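Local coordinates for protein angel homolog 2 (PDB 6RW0) that removes 2',3'-cyclic phosphates as a phosphatase of the CCR4/nocturin family and probably binds the 3' untranslated regions of mRNA, at residues Cys186-Cys190 and Phe425-Leu429; Ile141-Lys147 and Val174-Lys180; Ser335-Val339 and Tyr365-Glu371. All coordinates share one frame; numbering follows the deposited sequence.

Contact 1 (Cys186-Cys190 and Phe425-Leu429)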
loop_
_atom_site.group_PDB
_atom_site.type_symbol
_atom_site.label_atom_id
_atom_site.label_comp_id
_atom_site.label_asym_id
_atom_site.label_seq_id
_atom_site.Cartn_x
_atom_site.Cartn_y
_atom_site.Cartn_z
ATOM N N CYS A 186 19.138 -19.083 -3.339
ATOM C CA CYS A 186 18.534 -17.763 -3.169
ATOM C C CYS A 186 17.131 -17.909 -2.581
ATOM O O CYS A 186 16.339 -18.728 -3.041
ATOM C CB CYS A 186 18.482 -17.042 -4.516
ATOM S SG CYS A 186 17.706 -15.418 -4.483
ATOM N N PRO A 187 16.805 -17.143 -1.548
ATOM C CA PRO A 187 15.449 -17.231 -1.010
ATOM C C PRO A 187 14.433 -16.633 -1.963
ATOM O O PRO A 187 14.735 -15.807 -2.832
ATOM C CB PRO A 187 15.512 -16.407 0.280
ATOM C CG PRO A 187 16.565 -15.411 0.016
ATOM C CD PRO A 187 17.610 -16.146 -0.812
ATOM N N ALA A 188 13.191 -17.038 -1.747
ATOM C CA ALA A 188 12.068 -16.362 -2.355
ATOM C C ALA A 188 11.883 -14.982 -1.730
ATOM O O ALA A 188 12.417 -14.679 -0.660
ATOM C CB ALA A 188 10.793 -17.170 -2.120
ATOM N N ILE A 189 11.109 -14.145 -2.422
ATOM C CA ILE A 189 10.703 -12.833 -1.934
ATOM C C ILE A 189 9.183 -12.789 -1.890
ATOM O O ILE A 189 8.511 -13.190 -2.847
ATOM C CB ILE A 189 11.253 -11.704 -2.821
ATOM C CG1 ILE A 189 12.779 -11.773 -2.819
ATOM C CG2 ILE A 189 10.764 -10.344 -2.333
ATOM C CD1 ILE A 189 13.424 -10.830 -3.772
ATOM N N CYS A 190 8.646 -12.302 -0.782
ATOM C CA CYS A 190 7.215 -12.190 -0.585
ATOM C C CYS A 190 6.825 -10.740 -0.820
ATOM O O CYS A 190 7.330 -9.848 -0.135
ATOM C CB CYS A 190 6.877 -12.601 0.843
ATOM S SG CYS A 190 5.141 -12.451 1.241
ATOM N N PHE A 425 16.117 -2.168 -4.221
ATOM C CA PHE A 425 16.577 -3.030 -3.118
ATOM C C PHE A 425 17.701 -3.960 -3.570
ATOM O O PHE A 425 17.810 -4.246 -4.735
ATOM C CB PHE A 425 15.438 -3.916 -2.610
ATOM C CG PHE A 425 14.311 -3.174 -1.946
ATOM C CD1 PHE A 425 14.466 -2.585 -0.710
ATOM C CD2 PHE A 425 13.084 -3.083 -2.564
ATOM C CE1 PHE A 425 13.423 -1.901 -0.117
ATOM C CE2 PHE A 425 12.049 -2.395 -1.970
ATOM C CZ PHE A 425 12.217 -1.814 -0.748
ATOM N N ARG A 426 18.491 -4.406 -2.608
ATOM C CA ARG A 426 19.547 -5.402 -2.834
ATOM C C ARG A 426 19.306 -6.587 -1.897
ATOM O O ARG A 426 19.161 -6.368 -0.721
ATOM C CB ARG A 426 20.933 -4.832 -2.532
ATOM C CG ARG A 426 22.021 -5.892 -2.551
ATOM C CD ARG A 426 23.388 -5.315 -2.855
ATOM N NE ARG A 426 23.428 -4.718 -4.164
ATOM C CZ ARG A 426 24.276 -3.767 -4.518
ATOM N NH1 ARG A 426 25.195 -3.364 -3.671
ATOM N NH2 ARG A 426 24.211 -3.230 -5.713
ATOM N N LEU A 427 19.269 -7.799 -2.420
ATOM C CA LEU A 427 19.265 -9.001 -1.580
ATOM C C LEU A 427 20.697 -9.539 -1.646
ATOM O O LEU A 427 21.115 -9.903 -2.718
ATOM C CB LEU A 427 18.270 -10.007 -2.142
ATOM C CG LEU A 427 18.311 -11.375 -1.479
ATOM C CD1 LEU A 427 18.018 -11.267 -0.003
ATOM C CD2 LEU A 427 17.352 -12.321 -2.164
ATOM N N GLU A 428 21.413 -9.502 -0.541
ATOM C CA GLU A 428 22.761 -10.050 -0.482
ATOM C C GLU A 428 22.693 -11.572 -0.436
ATOM O O GLU A 428 21.885 -12.145 0.300
ATOM C CB GLU A 428 23.478 -9.556 0.773
ATOM C CG GLU A 428 23.593 -8.056 0.878
ATOM C CD GLU A 428 24.733 -7.492 0.061
ATOM O OE1 GLU A 428 25.357 -8.253 -0.715
ATOM O OE2 GLU A 428 25.007 -6.283 0.204
ATOM N N LEU A 429 23.558 -12.218 -1.214
ATOM C CA LEU A 429 23.565 -13.674 -1.336
ATOM C C LEU A 429 24.883 -14.261 -0.838
ATOM O O LEU A 429 25.846 -13.530 -0.607
ATOM C CB LEU A 429 23.345 -14.072 -2.800
ATOM C CG LEU A 429 22.018 -13.612 -3.406
ATOM C CD1 LEU A 429 21.946 -13.933 -4.883
ATOM C CD2 LEU A 429 20.863 -14.257 -2.669
#
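Leu427 and Pro187 reach toward each other across the contact, the leucine methyl CD2 lying 3.9 Å from the CG corner of the Pro187 ring. That same methyl also lies 3.9 Å from SG of Cys186 and, more loosely, 4.5 Å from CD1 of Ile189, so one branch of a single leucine meets three residues of the facing segment. With CG of Leu427 anti to the backbone N (chi1 172°), the isobutyl group stands out from the strand toward 186-190, where CD2 makes the closest approaches. The thiol of Cys186 is likewise swung away from its own backbone N (chi1 178°), which lays SG against two leucine methyls; the second is CD2 of Leu429, 3.8 Å from SG. Leu429 runs obliquely to Pro187, its CD2 lying 4.2 Å from the proline CD.

The side-chain contacts are all apolar and no hydrogen bond passes between the segments; the summed buried area is 181 Å². Burial is graded: Ile189 and Leu427 are buried, whereas Cys186 and Leu429 are exposed. Ile189 continues onto Phe50 and Phe52 of strand 49-58, and both Cys186 and Leu429 touch Ile181. Strands 189-195 and 421-428 belong to different sheets, and here the loop entering the first and the C-terminal end of the second close one margin of the two-sheet sandwich of the DNase I-like endonuclease/exonuclease/phosphatase fold.

Contact 2 (Ile141-Lys147 and Val174-Lys180)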
loop_
_atom_site.group_PDB
_atom_site.type_symbol
_atom_site.label_atom_id
_atom_site.label_comp_id
_atom_site.label_asym_id
_atom_site.label_seq_id
_atom_site.Cartn_x
_atom_site.Cartn_y
_atom_site.Cartn_z
ATOM N N ILE A 141 -0.540 -6.957 -8.462
ATOM C CA ILE A 141 0.905 -7.104 -8.329
ATOM C C ILE A 141 1.417 -7.669 -9.642
ATOM O O ILE A 141 0.940 -8.712 -10.103
ATOM C CB ILE A 141 1.322 -7.995 -7.147
ATOM C CG1 ILE A 141 0.843 -7.424 -5.819
ATOM C CG2 ILE A 141 2.852 -8.112 -7.111
ATOM C CD1 ILE A 141 1.056 -8.358 -4.610
ATOM N N CYS A 142 2.376 -6.978 -10.241
ATOM C CA CYS A 142 2.932 -7.339 -11.531
ATOM C C CYS A 142 4.441 -7.429 -11.379
ATOM O O CYS A 142 5.036 -6.711 -10.575
ATOM C CB CYS A 142 2.590 -6.267 -12.569
ATOM S SG CYS A 142 0.848 -5.738 -12.570
ATOM N N PHE A 143 5.082 -8.307 -12.121
ATOM C CA PHE A 143 6.545 -8.461 -11.988
ATOM C C PHE A 143 7.137 -8.846 -13.344
ATOM O O PHE A 143 6.461 -9.439 -14.131
ATOM C CB PHE A 143 6.872 -9.477 -10.892
ATOM C CG PHE A 143 6.405 -10.861 -11.224
ATOM C CD1 PHE A 143 5.193 -11.337 -10.778
ATOM C CD2 PHE A 143 7.161 -11.647 -12.059
ATOM C CE1 PHE A 143 4.782 -12.605 -11.126
ATOM C CE2 PHE A 143 6.747 -12.909 -12.407
ATOM C CZ PHE A 143 5.567 -13.382 -11.931
ATOM N N LYS A 144 8.359 -8.414 -13.604
ATOM C CA LYS A 144 9.010 -8.735 -14.891
ATOM C C LYS A 144 9.258 -10.238 -14.909
ATOM O O LYS A 144 9.913 -10.710 -14.022
ATOM C CB LYS A 144 10.323 -7.965 -15.026
ATOM C CG LYS A 144 10.151 -6.475 -15.245
ATOM C CD LYS A 144 9.433 -6.138 -16.509
ATOM C CE LYS A 144 9.637 -4.703 -16.938
ATOM N NZ LYS A 144 11.029 -4.479 -17.373
ATOM N N HIS A 145 8.848 -10.951 -15.951
ATOM C CA HIS A 145 9.086 -12.418 -15.991
ATOM C C HIS A 145 10.572 -12.726 -16.210
ATOM O O HIS A 145 10.954 -13.797 -15.868
ATOM C CB HIS A 145 8.079 -13.156 -16.870
ATOM C CG HIS A 145 7.776 -12.506 -18.149
ATOM N ND1 HIS A 145 8.712 -12.397 -19.132
ATOM C CD2 HIS A 145 6.636 -11.982 -18.625
ATOM C CE1 HIS A 145 8.172 -11.798 -20.165
ATOM N NE2 HIS A 145 6.906 -11.529 -19.871
ATOM N N SER A 146 11.365 -11.799 -16.735
ATOM C CA SER A 146 12.832 -11.919 -16.851
ATOM C C SER A 146 13.493 -11.930 -15.466
ATOM O O SER A 146 14.592 -12.411 -15.383
ATOM C CB SER A 146 13.394 -10.825 -17.714
ATOM O OG SER A 146 13.375 -9.575 -17.063
ATOM N N LYS A 147 12.892 -11.326 -14.441
ATOM C CA LYS A 147 13.503 -11.207 -13.099
ATOM C C LYS A 147 12.988 -12.239 -12.094
ATOM O O LYS A 147 13.714 -12.523 -11.187
ATOM C CB LYS A 147 13.229 -9.814 -12.530
ATOM C CG LYS A 147 13.982 -8.681 -13.197
ATOM C CD LYS A 147 15.457 -8.656 -12.887
ATOM C CE LYS A 147 15.803 -8.193 -11.492
ATOM N NZ LYS A 147 17.264 -7.989 -11.336
ATOM N N VAL A 174 -0.950 -11.192 -1.969
ATOM C CA VAL A 174 0.406 -11.568 -1.576
ATOM C C VAL A 174 0.927 -12.554 -2.608
ATOM O O VAL A 174 0.297 -13.591 -2.854
ATOM C CB VAL A 174 0.449 -12.188 -0.167
ATOM C CG1 VAL A 174 1.876 -12.528 0.215
ATOM C CG2 VAL A 174 -0.189 -11.235 0.853
ATOM N N LEU A 175 2.058 -12.236 -3.228
ATOM C CA LEU A 175 2.710 -13.164 -4.138
ATOM C C LEU A 175 3.991 -13.666 -3.495
ATOM O O LEU A 175 4.658 -12.942 -2.751
ATOM C CB LEU A 175 3.073 -12.516 -5.480
ATOM C CG LEU A 175 1.972 -11.863 -6.315
ATOM C CD1 LEU A 175 2.479 -11.565 -7.733
ATOM C CD2 LEU A 175 0.695 -12.666 -6.373
ATOM N N LEU A 176 4.344 -14.905 -3.796
ATOM C CA LEU A 176 5.655 -15.432 -3.458
ATOM C C LEU A 176 6.400 -15.622 -4.771
ATOM O O LEU A 176 5.908 -16.321 -5.664
ATOM C CB LEU A 176 5.540 -16.736 -2.682
ATOM C CG LEU A 176 6.874 -17.168 -2.073
ATOM C CD1 LEU A 176 7.384 -16.235 -0.974
ATOM C CD2 LEU A 176 6.741 -18.584 -1.530
ATOM N N LEU A 177 7.534 -14.945 -4.893
ATOM C CA LEU A 177 8.315 -14.883 -6.145
ATOM C C LEU A 177 9.697 -15.504 -5.959
ATOM O O LEU A 177 10.257 -15.328 -4.927
ATOM C CB LEU A 177 8.491 -13.425 -6.571
ATOM C CG LEU A 177 7.222 -12.611 -6.782
ATOM C CD1 LEU A 177 7.582 -11.202 -7.195
ATOM C CD2 LEU A 177 6.324 -13.240 -7.824
ATOM N N GLN A 178 10.203 -16.197 -6.968
ATOM C CA GLN A 178 11.552 -16.781 -6.925
ATOM C C GLN A 178 12.447 -15.930 -7.828
ATOM O O GLN A 178 12.193 -15.898 -9.014
ATOM C CB GLN A 178 11.538 -18.229 -7.393
ATOM C CG GLN A 178 12.906 -18.878 -7.294
ATOM C CD GLN A 178 13.418 -18.894 -5.882
ATOM O OE1 GLN A 178 12.695 -19.191 -4.956
ATOM N NE2 GLN A 178 14.665 -18.526 -5.697
ATOM N N PRO A 179 13.476 -15.245 -7.305
ATOM C CA PRO A 179 14.392 -14.503 -8.152
ATOM C C PRO A 179 15.032 -15.431 -9.197
ATOM O O PRO A 179 15.380 -16.498 -8.846
ATOM C CB PRO A 179 15.433 -13.967 -7.171
ATOM C CG PRO A 179 14.679 -13.860 -5.887
ATOM C CD PRO A 179 13.771 -15.067 -5.894
ATOM N N LYS A 180 15.154 -14.977 -10.439
ATOM C CA LYS A 180 15.733 -15.772 -11.541
ATOM C C LYS A 180 17.240 -15.554 -11.599
ATOM O O LYS A 180 17.651 -14.670 -12.310
ATOM C CB LYS A 180 15.101 -15.347 -12.860
ATOM C CG LYS A 180 13.800 -16.042 -13.170
ATOM C CD LYS A 180 13.443 -16.009 -14.610
ATOM C CE LYS A 180 12.081 -16.601 -14.841
ATOM N NZ LYS A 180 11.618 -16.382 -16.220
HETATM O O HOH W 1 17.035 -12.286 -13.466
#
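Ile141 and Leu175 face each other between the two packed sheets of the endonuclease/exonuclease/phosphatase sandwich, strand 137-144 on one side and strand 171-179 on the other. The short segments of these strands run nearly parallel, at 18°, but their axes come no nearer than 8.8 Å, a spacing filled by side chains. The side chains of Ile141 and Leu175 pass alongside, heading opposite ways. The branch CG2 of Ile141, anti to its own nitrogen, comes within 3.5 Å of CD1 of Leu175, while CD1 of the isoleucine reaches the leucine CG.

One step along, Leu177 lays its CD2 methyl over a face of the Phe143 ring, 3.9 Å from the centroid and 24° off the normal. This is a CH-pi contact displaced toward the CD1-CE1 rim, and CD1 of Leu175 sits at the ring edge, 4.1 Å from CD1 of Phe143. The phenylalanine CG is wedged between backbone N and carbonyl carbon (chi1 65°), and from there the ring also meets His125. All four residues are buried, as expected of a sandwich interior.

Beyond the strands the contact turns polar. Lys180, stretched out past CG, carries NZ to the carbonyl O of His145, a 2.7 Å hydrogen bond with the donor tilted out of the carbonyl plane. Its backbone N donates to O of Lys147 at 2.9 Å, approaching from above that carbonyl plane. A water donates to both Ser146 O and Lys180 O, so three successive carbonyls of 145-147 are engaged. The ammonium of Lys147 turns elsewhere, to the carbonyl O of Asp51.

Contact 3 (Ser335-Val339 and Tyr365-Glu371)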
loop_
_atom_site.group_PDB
_atom_site.type_symbol
_atom_site.label_atom_id
_atom_site.label_comp_id
_atom_site.label_asym_id
_atom_site.label_seq_id
_atom_site.Cartn_x
_atom_site.Cartn_y
_atom_site.Cartn_z
ATOM N N SER A 335 10.265 -7.561 11.065
ATOM C CA SER A 335 11.164 -6.433 11.297
ATOM C C SER A 335 11.111 -5.591 10.026
ATOM O O SER A 335 11.840 -5.853 9.061
ATOM C CB SER A 335 12.562 -6.917 11.604
ATOM O OG SER A 335 13.436 -5.823 11.806
ATOM N N LEU A 336 10.230 -4.592 10.020
ATOM C CA LEU A 336 9.940 -3.813 8.827
ATOM C C LEU A 336 10.405 -2.374 8.969
ATOM O O LEU A 336 10.186 -1.734 10.002
ATOM C CB LEU A 336 8.440 -3.783 8.561
ATOM C CG LEU A 336 7.820 -5.157 8.360
ATOM C CD1 LEU A 336 6.298 -5.072 8.298
ATOM C CD2 LEU A 336 8.365 -5.795 7.092
ATOM N N SER A 337 11.026 -1.871 7.909
ATOM C CA SER A 337 11.390 -0.474 7.774
ATOM C C SER A 337 10.554 0.138 6.664
ATOM O O SER A 337 10.003 -0.563 5.816
ATOM C CB SER A 337 12.869 -0.343 7.407
ATOM O OG SER A 337 13.697 -0.725 8.491
ATOM N N SER A 338 10.469 1.462 6.677
ATOM C CA SER A 338 9.793 2.213 5.633
ATOM C C SER A 338 10.838 2.767 4.677
ATOM O O SER A 338 11.865 3.300 5.107
ATOM C CB SER A 338 8.993 3.368 6.235
ATOM O OG SER A 338 8.499 4.239 5.228
ATOM N N VAL A 339 10.570 2.665 3.376
ATOM C CA VAL A 339 11.486 3.234 2.390
ATOM C C VAL A 339 11.673 4.728 2.629
ATOM O O VAL A 339 12.797 5.242 2.605
ATOM C CB VAL A 339 11.004 2.948 0.957
ATOM C CG1 VAL A 339 11.735 3.849 -0.057
ATOM C CG2 VAL A 339 11.217 1.481 0.633
ATOM N N TYR A 365 2.879 3.688 1.246
ATOM C CA TYR A 365 4.141 3.232 1.810
ATOM C C TYR A 365 4.718 2.074 1.015
ATOM O O TYR A 365 3.995 1.289 0.397
ATOM C CB TYR A 365 3.940 2.730 3.258
ATOM C CG TYR A 365 3.345 3.779 4.159
ATOM C CD1 TYR A 365 4.161 4.663 4.831
ATOM C CD2 TYR A 365 1.970 3.919 4.303
ATOM C CE1 TYR A 365 3.643 5.652 5.641
ATOM C CE2 TYR A 365 1.441 4.912 5.112
ATOM C CZ TYR A 365 2.281 5.778 5.766
ATOM O OH TYR A 365 1.754 6.762 6.554
ATOM N N ILE A 366 6.044 1.943 1.089
ATOM C CA ILE A 366 6.736 0.691 0.799
ATOM C C ILE A 366 7.464 0.307 2.081
ATOM O O ILE A 366 8.392 1.009 2.509
ATOM C CB ILE A 366 7.716 0.801 -0.376
ATOM C CG1 ILE A 366 7.009 1.199 -1.675
ATOM C CG2 ILE A 366 8.401 -0.555 -0.572
ATOM C CD1 ILE A 366 7.937 1.527 -2.847
ATOM N N PHE A 367 7.038 -0.784 2.708
ATOM C CA PHE A 367 7.705 -1.352 3.867
ATOM C C PHE A 367 8.509 -2.563 3.411
ATOM O O PHE A 367 8.146 -3.237 2.443
ATOM C CB PHE A 367 6.680 -1.795 4.901
ATOM C CG PHE A 367 5.872 -0.675 5.497
ATOM C CD1 PHE A 367 6.431 0.170 6.434
ATOM C CD2 PHE A 367 4.530 -0.510 5.165
ATOM C CE1 PHE A 367 5.672 1.176 7.017
ATOM C CE2 PHE A 367 3.764 0.485 5.754
ATOM C CZ PHE A 367 4.343 1.338 6.661
ATOM N N TYR A 368 9.624 -2.823 4.091
ATOM C CA TYR A 368 10.476 -3.938 3.695
ATOM C C TYR A 368 11.183 -4.537 4.905
ATOM O O TYR A 368 11.443 -3.853 5.896
ATOM C CB TYR A 368 11.507 -3.499 2.643
ATOM C CG TYR A 368 12.525 -2.483 3.136
ATOM C CD1 TYR A 368 13.809 -2.871 3.489
ATOM C CD2 TYR A 368 12.200 -1.131 3.244
ATOM C CE1 TYR A 368 14.747 -1.948 3.939
ATOM C CE2 TYR A 368 13.127 -0.205 3.695
ATOM C CZ TYR A 368 14.398 -0.618 4.045
ATOM O OH TYR A 368 15.334 0.289 4.498
ATOM N N SER A 369 11.498 -5.830 4.797
ATOM C CA SER A 369 12.258 -6.528 5.823
ATOM C C SER A 369 13.633 -5.926 5.966
ATOM O O SER A 369 14.383 -5.862 4.989
ATOM C CB SER A 369 12.495 -7.964 5.366
ATOM O OG SER A 369 11.310 -8.687 5.401
ATOM N N ALA A 370 14.005 -5.560 7.189
ATOM C CA ALA A 370 15.325 -4.974 7.368
ATOM C C ALA A 370 15.888 -5.255 8.752
ATOM O O ALA A 370 15.150 -5.413 9.728
ATOM C CB ALA A 370 15.304 -3.455 7.137
ATOM N N GLU A 371 17.220 -5.293 8.812
ATOM C CA GLU A 371 17.962 -5.357 10.062
ATOM C C GLU A 371 17.757 -4.065 10.845
ATOM O O GLU A 371 17.490 -4.087 12.042
ATOM C CB GLU A 371 19.461 -5.518 9.790
ATOM C CG GLU A 371 19.825 -6.631 8.828
ATOM C CD GLU A 371 19.826 -7.998 9.480
ATOM O OE1 GLU A 371 19.304 -8.121 10.608
ATOM O OE2 GLU A 371 20.355 -8.949 8.865
HETATM O O HOH W 2 15.743 -6.139 13.319
HETATM O O HOH W 3 7.430 4.282 2.646
HETATM O O HOH W 4 14.637 2.707 5.312
#
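The Tyr368 ring takes CB of Ser337 over one face, 4.0 Å from the centroid and 27° off the normal, a CH-pi contact; at its edge, in plane, lie Val339 N and a water. That water joins Tyr368 OH to Ser338 O. The Phe367 ring has Ser337 O at its edge, and Ser338 OG lies at the edge of Tyr365, hydrogen-bonded to Tyr340 O and to a second water that accepts from Ile366 N. With CG of Tyr368 set between backbone N and carbonyl carbon (chi1 65°), the ring lies back across Ser337. A serine in place of Tyr368 would probably leave Ser337 CB without its ring face and the first water without its phenol partner.

The backbones form an antiparallel ladder where strand 336-338 pairs with strand 359-369 in one sandwich sheet. Ser337 and Tyr368 are the hydrogen-bonded pair, each N to the other's O at 2.9 Å in the carbonyl plane, flanked by the non-hydrogen-bonded pairs Leu336-Ser369 and Ser338-Phe367. Outside these, Val339 N donates to Ile366 O, and their CG2 methyls lie 3.7 Å apart. Ser335 is held twice by Ala370: its O accepts from Ala370 N, and its OG donates to Ala370 O at 2.7 Å.

Overall arrangement
Along the chain contact 2 closes first; contact 1 opens next, and contact 3 is nested inside the long loop that contact 1 closes. All three reach the mixed sheet containing strands 171-179, 189-195, 231-236 and 359-369. Contacts 1 and 2 join it to the opposing sheet, through strands 421-428 and 137-144, whereas contact 3 lies within it and adds the short strand 336-338. The centres of contacts 1 and 2 are about 11 Å apart, bridged by pairing of strands 171-179 and 189-195. Between centres, contact 3 lies about 14 Å from contact 1 and about 19 Å from contact 2, without touching the latter. The Phe425 ring, from the opposing sheet, meets contact 3 at Tyr368, Val339 and Ile366, so intersheet packing reaches that strand pair too.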